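Local coordinates for protein Old Yellow Enzyme (Pichia, PDB 6AGZ) that probably reduces the carbon-carbon double bond of enone compounds with a bound flavin mononucleotide, as an Old Yellow Enzyme of the TIM-barrel fold, at residues K16-K19 with E24-N27. Residues are numbered along the deposited sequence; the frame is centred on the assembly and turned at random.
Sequences KPIK and ELKN
Leu-25 O is approached by two groups of the facing segment, 16-19. Ile-18 N donates a hydrogen bond to it at 2.9 Å, in the carbonyl plane. Pro-17 CA adds a CA-H...O contact to the same Leu-25 O at 3.2 Å. The return bond runs from Leu-25 N to Ile-18 O, also 2.9 Å, and is more bent, with 137° at the hydrogen. Ile-18 and Leu-25 thus form an antiparallel hydrogen-bonded pair. Their side chains lie alongside each other on the buried face, with Ile-18 CG2 4.1 Å from Leu-25 CB. Lys-19 and Glu-24 make the next, non-hydrogen-bonded pair, on the exposed face. Glu-24 bends at chi2 (77°), which folds its carboxylate back over the facing strand. OE1 of Glu-24 then lies 3.3 Å from Lys-19 CB. The two side chains cross at about a right angle, and Lys-19 NZ stays 6.1 Å from Glu-24 OE1, so no salt bridge forms. Past the paired strands, Arg-28 hydrogen-bonds the carbonyls of Lys-16 and Pro-17, while Lys-16 NZ forms a salt bridge with Asp-336. Asn-27 ND2 bonds Asn-60 OD1. The contact pairs strands 18-20 and 23-25 of an N-terminal beta hairpin, which probably closes the bottom of the barrel, as in other Old Yellow Enzymes. After three intervening residues comes strand 29-31, the first of the eight parallel barrel strands, and Asn-27 OD1 accepts a hydrogen bond from Leu-29 N there.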
loop_
_atom_site.group_PDB
_atom_site.type_symbol
_atom_site.label_atom_id
_atom_site.label_comp_id
_atom_site.label_asym_id
_atom_site.label_seq_id
_atom_site.Cartn_x
_atom_site.Cartn_y
_atom_site.Cartn_z
ATOM N N LYS A 16 6.940 -23.807 16.987
ATOM C CA LYS A 16 6.175 -23.336 18.130
ATOM C C LYS A 16 4.695 -23.437 17.806
ATOM O O LYS A 16 4.270 -22.961 16.742
ATOM C CB LYS A 16 6.544 -21.892 18.471
ATOM C CG LYS A 16 5.846 -21.324 19.700
ATOM C CD LYS A 16 6.292 -19.896 19.987
ATOM C CE LYS A 16 5.559 -19.318 21.189
ATOM N NZ LYS A 16 4.389 -18.483 20.786
ATOM N N PRO A 17 3.889 -24.061 18.665
ATOM C CA PRO A 17 2.465 -24.231 18.353
ATOM C C PRO A 17 1.771 -22.891 18.160
ATOM O O PRO A 17 2.213 -21.852 18.658
ATOM C CB PRO A 17 1.916 -24.971 19.581
ATOM C CG PRO A 17 3.114 -25.619 20.205
ATOM C CD PRO A 17 4.255 -24.682 19.948
ATOM N N ILE A 18 0.665 -22.921 17.421
ATOM C CA ILE A 18 -0.065 -21.694 17.112
ATOM C C ILE A 18 -1.528 -22.040 16.879
ATOM O O ILE A 18 -1.850 -23.081 16.302
ATOM C CB ILE A 18 0.544 -20.966 15.892
ATOM C CG1 ILE A 18 -0.164 -19.630 15.649
ATOM C CG2 ILE A 18 0.487 -21.842 14.647
ATOM C CD1 ILE A 18 0.350 -18.877 14.442
ATOM N N LYS A 19 -2.416 -21.164 17.340
ATOM C CA LYS A 19 -3.846 -21.339 17.133
ATOM C C LYS A 19 -4.251 -20.661 15.829
ATOM O O LYS A 19 -4.066 -19.449 15.668
ATOM C CB LYS A 19 -4.642 -20.766 18.305
ATOM C CG LYS A 19 -6.146 -20.822 18.098
ATOM C CD LYS A 19 -6.890 -20.872 19.420
ATOM C CE LYS A 19 -8.250 -21.529 19.252
ATOM N NZ LYS A 19 -9.363 -20.630 19.659
ATOM N N GLU A 24 -5.533 -26.017 16.740
ATOM C CA GLU A 24 -4.215 -25.770 17.316
ATOM C C GLU A 24 -3.178 -26.534 16.503
ATOM O O GLU A 24 -3.073 -27.760 16.617
ATOM C CB GLU A 24 -4.177 -26.191 18.785
ATOM C CG GLU A 24 -2.926 -25.753 19.531
ATOM C CD GLU A 24 -2.957 -24.286 19.912
ATOM O OE1 GLU A 24 -4.029 -23.657 19.778
ATOM O OE2 GLU A 24 -1.912 -23.762 20.350
ATOM N N LEU A 25 -2.419 -25.812 15.685
ATOM C CA LEU A 25 -1.327 -26.405 14.928
ATOM C C LEU A 25 -0.110 -26.609 15.822
ATOM O O LEU A 25 0.266 -25.724 16.600
ATOM C CB LEU A 25 -0.950 -25.521 13.740
ATOM C CG LEU A 25 -2.043 -25.165 12.730
ATOM C CD1 LEU A 25 -1.473 -24.286 11.628
ATOM C CD2 LEU A 25 -2.672 -26.419 12.146
ATOM N N LYS A 26 0.510 -27.785 15.692
ATOM C CA LYS A 26 1.697 -28.111 16.474
ATOM C C LYS A 26 2.929 -27.358 15.988
ATOM O O LYS A 26 3.857 -27.140 16.775
ATOM C CB LYS A 26 1.947 -29.620 16.427
ATOM C CG LYS A 26 3.021 -30.123 17.380
ATOM C CD LYS A 26 3.150 -31.638 17.308
ATOM C CE LYS A 26 4.274 -32.144 18.197
ATOM N NZ LYS A 26 4.405 -33.626 18.136
ATOM N N ASN A 27 2.956 -26.946 14.722
ATOM C CA ASN A 27 4.053 -26.155 14.185
ATOM C C ASN A 27 3.484 -25.114 13.229
ATOM O O ASN A 27 2.269 -25.022 13.024
ATOM C CB ASN A 27 5.103 -27.044 13.501
ATOM C CG ASN A 27 4.542 -27.843 12.330
ATOM O OD1 ASN A 27 3.883 -27.300 11.442
ATOM N ND2 ASN A 27 4.810 -29.143 12.327
#